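Local structure of aminoglycoside 6-adenylyltransferase (Bacillus subtilis, 2PBE) at residues R142-K147 with G211-F216; D11-F16 with Y45-F50; F179-L184 with Q239-S244. The protein mediates streptomycin resistance by transferring the nucleotidyl group of ATP or GTP to O-6 of streptomycin and also adenylates streptidine, without acting on neomycin B, kanamycin or spectinomycin. One frame throughout, in Å; residues are numbered along the deposited sequence.

Interaction 1 of 3, residues R142-K147 with G211-F216; sequences RQYWIK and GKNYKF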
loop_
_atom_site.group_PDB
_atom_site.type_symbol
_atom_site.label_atom_id
_atom_site.label_comp_id
_atom_site.label_asym_id
_atom_site.label_seq_id
_atom_site.Cartn_x
_atom_site.Cartn_y
_atom_site.Cartn_z
ATOM N N ARG A 142 11.421 0.897 -1.664
ATOM C CA ARG A 142 11.036 -0.068 -2.685
ATOM C C ARG A 142 10.441 -1.310 -1.993
ATOM O O ARG A 142 9.740 -2.118 -2.604
ATOM C CB ARG A 142 12.243 -0.449 -3.542
ATOM N N GLN A 143 10.712 -1.431 -0.696
ATOM C CA GLN A 143 10.220 -2.531 0.118
ATOM C C GLN A 143 8.692 -2.553 0.109
ATOM O O GLN A 143 8.060 -3.616 0.083
ATOM C CB GLN A 143 10.716 -2.333 1.545
ATOM C CG GLN A 143 10.271 -3.400 2.512
ATOM C CD GLN A 143 10.464 -2.994 3.959
ATOM O OE1 GLN A 143 10.179 -3.767 4.870
ATOM N NE2 GLN A 143 10.947 -1.761 4.181
ATOM N N TYR A 144 8.103 -1.360 0.121
ATOM C CA TYR A 144 6.660 -1.216 0.145
ATOM C C TYR A 144 6.024 -0.927 -1.209
ATOM O O TYR A 144 4.799 -0.914 -1.331
ATOM C CB TYR A 144 6.268 -0.109 1.117
ATOM C CG TYR A 144 6.790 -0.300 2.515
ATOM C CD1 TYR A 144 6.300 -1.346 3.337
ATOM C CD2 TYR A 144 7.773 0.574 3.045
ATOM C CE1 TYR A 144 6.781 -1.523 4.683
ATOM C CE2 TYR A 144 8.261 0.417 4.391
ATOM C CZ TYR A 144 7.753 -0.633 5.201
ATOM O OH TYR A 144 8.198 -0.790 6.497
ATOM N N TRP A 145 6.840 -0.714 -2.233
ATOM C CA TRP A 145 6.294 -0.393 -3.543
ATOM C C TRP A 145 5.610 -1.566 -4.238
ATOM O O TRP A 145 6.174 -2.653 -4.341
ATOM C CB TRP A 145 7.366 0.180 -4.477
ATOM C CG TRP A 145 6.757 0.876 -5.660
ATOM C CD1 TRP A 145 6.933 0.555 -6.975
ATOM C CD2 TRP A 145 5.860 1.996 -5.631
ATOM N NE1 TRP A 145 6.205 1.407 -7.776
ATOM C CE2 TRP A 145 5.535 2.301 -6.985
ATOM C CE3 TRP A 145 5.294 2.773 -4.596
ATOM C CZ2 TRP A 145 4.662 3.359 -7.344
ATOM C CZ3 TRP A 145 4.417 3.838 -4.948
ATOM C CH2 TRP A 145 4.117 4.111 -6.325
ATOM N N ILE A 146 4.398 -1.324 -4.724
ATOM C CA ILE A 146 3.620 -2.342 -5.422
ATOM C C ILE A 146 3.250 -1.878 -6.830
ATOM O O ILE A 146 2.842 -0.740 -7.018
ATOM C CB ILE A 146 2.328 -2.691 -4.613
ATOM C CG1 ILE A 146 2.696 -3.512 -3.371
ATOM C CG2 ILE A 146 1.295 -3.419 -5.502
ATOM C CD1 ILE A 146 3.310 -4.876 -3.672
ATOM N N LYS A 147 3.407 -2.768 -7.806
ATOM C CA LYS A 147 3.072 -2.513 -9.207
ATOM C C LYS A 147 3.068 -3.877 -9.890
ATOM O O LYS A 147 3.572 -4.839 -9.320
ATOM C CB LYS A 147 4.101 -1.596 -9.857
ATOM C CG LYS A 147 5.540 -1.988 -9.632
ATOM C CD LYS A 147 6.462 -1.304 -10.631
ATOM C CE LYS A 147 6.359 -1.972 -12.004
ATOM N NZ LYS A 147 6.747 -3.427 -11.939
ATOM N N GLY A 211 2.897 1.517 2.534
ATOM C CA GLY A 211 3.192 2.398 3.643
ATOM C C GLY A 211 4.077 1.764 4.691
ATOM O O GLY A 211 4.194 0.536 4.743
ATOM N N LYS A 212 4.708 2.600 5.517
ATOM C CA LYS A 212 5.577 2.127 6.588
ATOM C C LYS A 212 4.784 1.088 7.395
ATOM O O LYS A 212 3.753 1.396 7.995
ATOM C CB LYS A 212 5.987 3.298 7.494
ATOM C CG LYS A 212 7.176 2.991 8.399
ATOM C CD LYS A 212 8.441 2.787 7.574
ATOM C CE LYS A 212 9.511 2.022 8.352
ATOM N NZ LYS A 212 10.634 1.617 7.439
ATOM N N ASN A 213 5.265 -0.150 7.365
ATOM C CA ASN A 213 4.619 -1.276 8.052
ATOM C C ASN A 213 3.230 -1.610 7.526
ATOM O O ASN A 213 2.309 -1.908 8.301
ATOM C CB ASN A 213 4.553 -1.057 9.571
ATOM C CG ASN A 213 5.864 -1.392 10.251
ATOM O OD1 ASN A 213 6.776 -0.563 10.317
ATOM N ND2 ASN A 213 5.981 -2.625 10.745
ATOM N N TYR A 214 3.093 -1.561 6.201
ATOM C CA TYR A 214 1.851 -1.922 5.512
ATOM C C TYR A 214 0.604 -1.214 6.042
ATOM O O TYR A 214 -0.507 -1.740 5.948
ATOM C CB TYR A 214 1.680 -3.463 5.588
ATOM C CG TYR A 214 3.006 -4.223 5.530
ATOM C CD1 TYR A 214 3.725 -4.342 4.310
ATOM C CD2 TYR A 214 3.611 -4.733 6.712
ATOM C CE1 TYR A 214 5.026 -4.949 4.269
ATOM C CE2 TYR A 214 4.915 -5.328 6.693
ATOM C CZ TYR A 214 5.618 -5.431 5.466
ATOM O OH TYR A 214 6.894 -5.973 5.438
ATOM N N LYS A 215 0.786 -0.005 6.571
ATOM C CA LYS A 215 -0.314 0.779 7.144
ATOM C C LYS A 215 -1.458 1.144 6.189
ATOM O O LYS A 215 -2.556 1.460 6.638
ATOM C CB LYS A 215 0.240 2.059 7.807
ATOM C CG LYS A 215 1.023 2.984 6.874
ATOM C CD LYS A 215 2.011 3.852 7.654
ATOM C CE LYS A 215 1.375 5.093 8.253
ATOM N NZ LYS A 215 1.201 6.146 7.214
ATOM N N PHE A 216 -1.207 1.096 4.887
ATOM C CA PHE A 216 -2.233 1.452 3.901
ATOM C C PHE A 216 -3.032 0.293 3.321
ATOM O O PHE A 216 -3.967 0.500 2.556
ATOM C CB PHE A 216 -1.614 2.223 2.729
ATOM C CG PHE A 216 -0.910 3.480 3.118
ATOM C CD1 PHE A 216 -1.509 4.403 4.000
ATOM C CD2 PHE A 216 0.355 3.770 2.579
ATOM C CE1 PHE A 216 -0.857 5.613 4.350
ATOM C CE2 PHE A 216 1.038 4.980 2.910
ATOM C CZ PHE A 216 0.428 5.903 3.800
#
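At the margin of the mixed sheet, where strand 207-209 pairs antiparallel with the outermost strand 145-146, the ring of Tyr144 sits against Gly211 to Tyr214, in the loop after strand 207-209. Backbone hydrogen bonds between Tyr144 and Met210 and between Ile146 and Phe208 hold the two segments of chain side by side. With CG beside its own backbone N (chi1 -56°), Tyr144 directs its ring toward the loop, whose backbone folds into a turn closed by a weak bond from Tyr214 N to Gly211 O.

That same Gly211 O lies over one face of the Tyr144 ring, offset toward the rim, with CD1 of Tyr144 3.2 Å from Gly211 O. Lys212 CA covers the same face in a CH-pi contact, 4.1 Å from the centroid of the Tyr144 ring. On the opposite face stands the amide carbon of Gln143, from the ring's own segment. The far end of the ring is gripped by the turn: Asn213 N donates to Tyr144 OH at 3.1 Å, with a fairly straight N-H...O angle of 158°. Beside the ring, an edge of Tyr144 points into the face of Tyr214 in a T-shaped pair, centroids of the Tyr144 and Tyr214 rings 5.5 Å apart and planes at 73°. Tyr214 in turn touches Pro190 of helix 177-204. Gly211 has backbone angles suited to glycine.

Lys212 bends at chi2 and brings NZ to 3.6 Å from Tyr144 OH, which is proximity and not a hydrogen bond. The amide N-H, and perhaps the nearby ammonium, would tend to polarise the hydroxyl oxygen, while the ring is held between the Gly211-Lys212 backbone and the Gln143 amide, with Tyr214 meeting its edge.

Interaction 2 of 3, residues D11-F16 with Y45-F50; sequences DIFLDF and YDISYF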
loop_
_atom_site.group_PDB
_atom_site.type_symbol
_atom_site.label_atom_id
_atom_site.label_comp_id
_atom_site.label_asym_id
_atom_site.label_seq_id
_atom_site.Cartn_x
_atom_site.Cartn_y
_atom_site.Cartn_z
ATOM N N ASP A 11 -5.031 8.165 5.861
ATOM C CA ASP A 11 -6.127 7.384 5.302
ATOM C C ASP A 11 -7.026 8.317 4.503
ATOM O O ASP A 11 -7.308 8.068 3.337
ATOM C CB ASP A 11 -6.963 6.713 6.408
ATOM C CG ASP A 11 -6.229 5.576 7.100
ATOM O OD1 ASP A 11 -5.548 4.790 6.395
ATOM O OD2 ASP A 11 -6.347 5.460 8.344
ATOM N N ILE A 12 -7.460 9.400 5.130
ATOM C CA ILE A 12 -8.333 10.357 4.482
ATOM C C ILE A 12 -7.784 10.841 3.138
ATOM O O ILE A 12 -8.483 10.800 2.130
ATOM C CB ILE A 12 -8.566 11.548 5.432
ATOM C CG1 ILE A 12 -9.242 11.040 6.705
ATOM C CG2 ILE A 12 -9.419 12.600 4.769
ATOM C CD1 ILE A 12 -9.383 12.064 7.803
ATOM N N PHE A 13 -6.537 11.286 3.118
ATOM C CA PHE A 13 -5.956 11.788 1.886
ATOM C C PHE A 13 -5.825 10.720 0.805
ATOM O O PHE A 13 -6.107 10.969 -0.370
ATOM C CB PHE A 13 -4.574 12.384 2.145
ATOM C CG PHE A 13 -4.534 13.442 3.215
ATOM C CD1 PHE A 13 -5.634 14.295 3.454
ATOM C CD2 PHE A 13 -3.352 13.631 3.962
ATOM C CE1 PHE A 13 -5.555 15.328 4.432
ATOM C CE2 PHE A 13 -3.247 14.654 4.942
ATOM C CZ PHE A 13 -4.350 15.507 5.180
ATOM N N LEU A 14 -5.386 9.539 1.212
ATOM C CA LEU A 14 -5.213 8.435 0.280
ATOM C C LEU A 14 -6.582 7.991 -0.235
ATOM O O LEU A 14 -6.786 7.776 -1.434
ATOM C CB LEU A 14 -4.516 7.283 1.010
ATOM C CG LEU A 14 -3.837 6.097 0.326
ATOM C CD1 LEU A 14 -4.865 5.107 -0.170
ATOM C CD2 LEU A 14 -2.945 6.617 -0.802
ATOM N N ASP A 15 -7.528 7.879 0.689
ATOM C CA ASP A 15 -8.876 7.450 0.352
ATOM C C ASP A 15 -9.542 8.430 -0.604
ATOM O O ASP A 15 -10.248 8.038 -1.538
ATOM C CB ASP A 15 -9.711 7.330 1.618
ATOM C CG ASP A 15 -10.941 6.497 1.411
ATOM O OD1 ASP A 15 -10.777 5.274 1.199
ATOM O OD2 ASP A 15 -12.062 7.062 1.456
ATOM N N PHE A 16 -9.298 9.708 -0.371
ATOM C CA PHE A 16 -9.874 10.729 -1.224
ATOM C C PHE A 16 -9.408 10.540 -2.657
ATOM O O PHE A 16 -10.224 10.429 -3.583
ATOM C CB PHE A 16 -9.465 12.118 -0.762
ATOM C CG PHE A 16 -10.051 13.206 -1.598
ATOM C CD1 PHE A 16 -11.451 13.413 -1.623
ATOM C CD2 PHE A 16 -9.229 14.010 -2.394
ATOM C CE1 PHE A 16 -12.037 14.414 -2.440
ATOM C CE2 PHE A 16 -9.788 15.025 -3.224
ATOM C CZ PHE A 16 -11.191 15.229 -3.250
ATOM N N TYR A 45 1.229 17.950 7.308
ATOM C CA TYR A 45 1.128 17.085 6.144
ATOM C C TYR A 45 1.353 17.813 4.835
ATOM O O TYR A 45 0.768 18.860 4.560
ATOM C CB TYR A 45 -0.224 16.401 6.141
ATOM C CG TYR A 45 -0.412 15.553 7.374
ATOM C CD1 TYR A 45 0.179 14.267 7.459
ATOM C CD2 TYR A 45 -1.132 16.045 8.498
ATOM C CE1 TYR A 45 0.054 13.473 8.644
ATOM C CE2 TYR A 45 -1.263 15.267 9.698
ATOM C CZ TYR A 45 -0.664 13.976 9.758
ATOM O OH TYR A 45 -0.753 13.211 10.908
ATOM N N ASP A 46 2.252 17.247 4.044
ATOM C CA ASP A 46 2.599 17.789 2.731
ATOM C C ASP A 46 2.173 16.837 1.648
ATOM O O ASP A 46 2.841 15.854 1.384
ATOM C CB ASP A 46 4.098 18.001 2.620
ATOM C CG ASP A 46 4.495 19.455 2.785
ATOM O OD1 ASP A 46 4.357 20.208 1.791
ATOM O OD2 ASP A 46 4.932 19.847 3.904
ATOM N N ILE A 47 1.034 17.126 1.045
ATOM C CA ILE A 47 0.471 16.278 0.021
ATOM C C ILE A 47 0.367 16.976 -1.319
ATOM O O ILE A 47 0.150 18.180 -1.379
ATOM C CB ILE A 47 -0.937 15.838 0.436
ATOM C CG1 ILE A 47 -0.909 15.315 1.877
ATOM C CG2 ILE A 47 -1.470 14.781 -0.523
ATOM C CD1 ILE A 47 -0.033 14.079 2.104
ATOM N N SER A 48 0.523 16.211 -2.393
ATOM C CA SER A 48 0.408 16.744 -3.747
ATOM C C SER A 48 -0.431 15.786 -4.580
ATOM O O SER A 48 -0.125 14.592 -4.662
ATOM C CB SER A 48 1.782 16.870 -4.418
ATOM O OG SER A 48 2.587 17.853 -3.810
ATOM N N TYR A 49 -1.485 16.312 -5.193
ATOM C CA TYR A 49 -2.352 15.520 -6.061
ATOM C C TYR A 49 -2.137 15.964 -7.497
ATOM O O TYR A 49 -2.334 17.136 -7.823
ATOM C CB TYR A 49 -3.836 15.746 -5.746
ATOM C CG TYR A 49 -4.358 15.257 -4.408
ATOM C CD1 TYR A 49 -3.887 14.045 -3.833
ATOM C CD2 TYR A 49 -5.425 15.941 -3.769
ATOM C CE1 TYR A 49 -4.483 13.523 -2.647
ATOM C CE2 TYR A 49 -6.026 15.432 -2.589
ATOM C CZ TYR A 49 -5.555 14.220 -2.033
ATOM O OH TYR A 49 -6.162 13.706 -0.895
ATOM N N PHE A 50 -1.721 15.039 -8.360
ATOM C CA PHE A 50 -1.527 15.379 -9.770
ATOM C C PHE A 50 -2.869 15.063 -10.378
ATOM O O PHE A 50 -3.310 13.911 -10.342
ATOM C CB PHE A 50 -0.416 14.539 -10.381
ATOM C CG PHE A 50 0.938 14.946 -9.933
ATOM C CD1 PHE A 50 1.740 15.752 -10.745
ATOM C CD2 PHE A 50 1.399 14.593 -8.655
ATOM C CE1 PHE A 50 3.002 16.222 -10.289
ATOM C CE2 PHE A 50 2.658 15.054 -8.174
ATOM C CZ PHE A 50 3.460 15.874 -9.000
#
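Phe13 leads the contact: with CG beside its backbone N (chi1 -54°), its ring reaches Tyr45 and Ile47 of the strand. Its CE2 meets Tyr45 CB at 3.7 Å, and its edge is turned to the face of the Tyr45 ring in an offset edge-to-face pair, planes at 73°. One atom back along the ring, Phe13 CD2 packs on Ile47 CG1 at 3.6 Å. The backbone of Phe13 takes part as well, because its O accepts a hydrogen bond of 2.8 Å from Tyr49 OH. The hydroxyl approaches at a C=O...O angle of 112°, well to one side of the carbonyl direction.

Helix 6-19 here lies against the mixed sheet, an arrangement consistent with the nucleotidyltransferase fold of the NTP_transf clan; the axes of 11-16 and 45-50 approach to 10.6 Å and run parallel. Tyr45, Ile47 and Tyr49, alternate residues of the strand, all direct their side chains toward the helix.

One turn on, Phe16 has CG opposite its backbone N across the first side-chain bond, and this lays CD2 of Phe16 against Tyr49 CE2 at 3.5 Å. The Phe16 and Tyr49 rings meet obliquely, while Phe16 also forms an edge-to-face pair with Phe67.

Interaction 3 of 3, residues F179-L184 with Q239-S244; sequences FAIDHL and QEMWKS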
loop_
_atom_site.group_PDB
_atom_site.type_symbol
_atom_site.label_atom_id
_atom_site.label_comp_id
_atom_site.label_asym_id
_atom_site.label_seq_id
_atom_site.Cartn_x
_atom_site.Cartn_y
_atom_site.Cartn_z
ATOM N N PHE A 179 11.440 -17.958 17.281
ATOM C CA PHE A 179 12.169 -17.934 16.010
ATOM C C PHE A 179 11.130 -18.017 14.892
ATOM O O PHE A 179 11.177 -17.272 13.899
ATOM C CB PHE A 179 13.113 -19.137 15.930
ATOM C CG PHE A 179 13.927 -19.204 14.658
ATOM C CD1 PHE A 179 14.976 -18.287 14.430
ATOM C CD2 PHE A 179 13.686 -20.219 13.703
ATOM C CE1 PHE A 179 15.799 -18.384 13.252
ATOM C CE2 PHE A 179 14.490 -20.332 12.521
ATOM C CZ PHE A 179 15.548 -19.421 12.292
ATOM N N ALA A 180 10.175 -18.920 15.083
ATOM C CA ALA A 180 9.117 -19.118 14.108
ATOM C C ALA A 180 8.270 -17.861 13.932
ATOM O O ALA A 180 7.991 -17.443 12.798
ATOM C CB ALA A 180 8.260 -20.282 14.540
ATOM N N ILE A 181 7.890 -17.251 15.053
ATOM C CA ILE A 181 7.059 -16.046 15.061
ATOM C C ILE A 181 7.703 -14.855 14.351
ATOM O O ILE A 181 7.039 -14.116 13.626
ATOM C CB ILE A 181 6.704 -15.639 16.512
ATOM C CG1 ILE A 181 5.726 -16.656 17.097
ATOM C CG2 ILE A 181 6.065 -14.255 16.553
ATOM C CD1 ILE A 181 5.482 -16.518 18.589
ATOM N N ASP A 182 8.994 -14.653 14.564
ATOM C CA ASP A 182 9.658 -13.520 13.931
ATOM C C ASP A 182 9.688 -13.661 12.408
ATOM O O ASP A 182 9.518 -12.678 11.688
ATOM C CB ASP A 182 11.069 -13.335 14.513
ATOM C CG ASP A 182 11.048 -12.792 15.943
ATOM O OD1 ASP A 182 10.254 -13.295 16.769
ATOM O OD2 ASP A 182 11.824 -11.869 16.252
ATOM N N HIS A 183 9.878 -14.879 11.911
ATOM C CA HIS A 183 9.909 -15.092 10.473
ATOM C C HIS A 183 8.504 -14.998 9.879
ATOM O O HIS A 183 8.313 -14.534 8.750
ATOM C CB HIS A 183 10.529 -16.448 10.145
ATOM C CG HIS A 183 11.996 -16.516 10.421
ATOM N ND1 HIS A 183 12.881 -15.549 9.983
ATOM C CD2 HIS A 183 12.746 -17.455 11.042
ATOM C CE1 HIS A 183 14.110 -15.895 10.315
ATOM N NE2 HIS A 183 14.056 -17.046 10.957
ATOM N N LEU A 184 7.516 -15.446 10.640
ATOM C CA LEU A 184 6.148 -15.375 10.172
ATOM C C LEU A 184 5.751 -13.898 10.051
ATOM O O LEU A 184 5.289 -13.434 9.002
ATOM C CB LEU A 184 5.210 -16.068 11.156
ATOM C CG LEU A 184 3.726 -15.950 10.799
ATOM C CD1 LEU A 184 3.440 -16.744 9.533
ATOM C CD2 LEU A 184 2.862 -16.431 11.955
ATOM N N GLN A 239 0.463 -24.890 18.523
ATOM C CA GLN A 239 -0.531 -25.345 17.552
ATOM C C GLN A 239 -1.187 -24.172 16.851
ATOM O O GLN A 239 -1.545 -24.269 15.682
ATOM C CB GLN A 239 -1.600 -26.214 18.217
ATOM C CG GLN A 239 -1.044 -27.366 19.042
ATOM C CD GLN A 239 0.113 -28.091 18.379
ATOM O OE1 GLN A 239 -0.016 -28.613 17.272
ATOM N NE2 GLN A 239 1.249 -28.136 19.066
ATOM N N GLU A 240 -1.347 -23.068 17.560
ATOM C CA GLU A 240 -1.960 -21.865 16.995
ATOM C C GLU A 240 -1.078 -21.325 15.900
ATOM O O GLU A 240 -1.546 -20.753 14.918
ATOM C CB GLU A 240 -2.126 -20.806 18.073
ATOM C CG GLU A 240 -3.123 -21.176 19.148
ATOM C CD GLU A 240 -4.511 -21.422 18.583
ATOM O OE1 GLU A 240 -5.003 -20.547 17.842
ATOM O OE2 GLU A 240 -5.106 -22.482 18.885
HETATM N N MSE A 241 0.212 -21.511 16.093
HETATM C CA MSE A 241 1.190 -21.059 15.125
HETATM C C MSE A 241 1.120 -21.875 13.847
HETATM O O MSE A 241 1.191 -21.305 12.758
HETATM C CB MSE A 241 2.589 -21.142 15.724
HETATM C CG MSE A 241 3.005 -19.876 16.448
HETATM SE SE MSE A 241 2.996 -18.317 15.243
HETATM C CE MSE A 241 4.703 -18.592 14.351
ATOM N N TRP A 242 0.993 -23.189 13.977
ATOM C CA TRP A 242 0.900 -24.051 12.809
ATOM C C TRP A 242 -0.313 -23.606 12.009
ATOM O O TRP A 242 -0.286 -23.580 10.777
ATOM C CB TRP A 242 0.732 -25.518 13.221
ATOM C CG TRP A 242 1.999 -26.228 13.617
ATOM C CD1 TRP A 242 2.359 -26.629 14.884
ATOM C CD2 TRP A 242 3.049 -26.658 12.751
ATOM N NE1 TRP A 242 3.565 -27.283 14.861
ATOM C CE2 TRP A 242 4.025 -27.323 13.572
ATOM C CE3 TRP A 242 3.276 -26.555 11.360
ATOM C CZ2 TRP A 242 5.216 -27.884 13.046
ATOM C CZ3 TRP A 242 4.467 -27.116 10.822
ATOM C CH2 TRP A 242 5.428 -27.776 11.682
ATOM N N LYS A 243 -1.376 -23.261 12.734
ATOM C CA LYS A 243 -2.620 -22.811 12.127
ATOM C C LYS A 243 -2.375 -21.515 11.346
ATOM O O LYS A 243 -2.727 -21.420 10.171
ATOM C CB LYS A 243 -3.668 -22.617 13.232
ATOM C CG LYS A 243 -5.076 -22.269 12.743
ATOM C CD LYS A 243 -6.136 -22.419 13.843
ATOM C CE LYS A 243 -5.944 -21.482 15.030
ATOM N NZ LYS A 243 -7.107 -21.601 15.978
ATOM N N SER A 244 -1.757 -20.533 11.983
ATOM C CA SER A 244 -1.466 -19.270 11.318
ATOM C C SER A 244 -0.683 -19.519 10.032
ATOM O O SER A 244 -0.993 -18.949 8.996
ATOM C CB SER A 244 -0.645 -18.360 12.230
ATOM O OG SER A 244 -1.437 -17.818 13.271
#
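Bends at chi2 (-60°) and chi3 (-80°) curl the end of Met241, present as selenomethionine, so that CE is presented to one side of helix 177-204. Three residues there receive it. CE of Met241 lies 3.5 Å from Ile181 CG1, and the two side chains cross at about a right angle. The SE atom of Met241 follows the same branch, 3.7 Å from Ile181 CG1. Leu184, whose CG is anti to the backbone N, comes the other way and meets the methionine tip to tip, with Leu184 CD2 3.7 Å from Met241 CE. Ala180 completes the group with its CB, 3.9 Å from Met241 CE.

One turn beyond Met241, Ser244 adds a smaller contact: its CB is 4.0 Å from Leu184 CD2. Ser244 OG hydrogen-bonds to Ser234 OG. The side-chain contacts between the segments are apolar, and Met241 CE also rests on the backbone at Ala180 and Ile181.

The short helical segments run in nearly the same direction, crossing at 24° with axes 11.2 Å apart, a spacing bridged mainly by the long methionine. Helix 151-173 joins from a third direction, where its Leu172 touches both Ala180 and Met241; Ile177, at the start of helix 177-204, also touches Met241. The contact thus lies within a helical bundle that includes helices 151-173, 177-204 and 238-263, with helix 270-283 on the Trp242 side.

How the interactions relate
Along the chain, interaction 2 closes before either of the others opens. Interactions 1 and 3 then interleave, in the order 142-147, 179-184, 211-216, 239-244. Interactions 1 and 2 have centres 16 Å apart and reach the same mixed sheet, 1 at one of its outermost strands, 145-146, and 2 at the inner strand 45-51. Helix 6-19, which carries a segment of interaction 2, bridges them: its Met10 touches Lys215 and Phe216. Interaction 3 lies among helices, its centre 23 Å from that of interaction 1 and 36 Å from that of interaction 2. Helix 177-204 carries a segment of interaction 3 and also touches Ile146 and Tyr214, so it ties the helical part to the sheet.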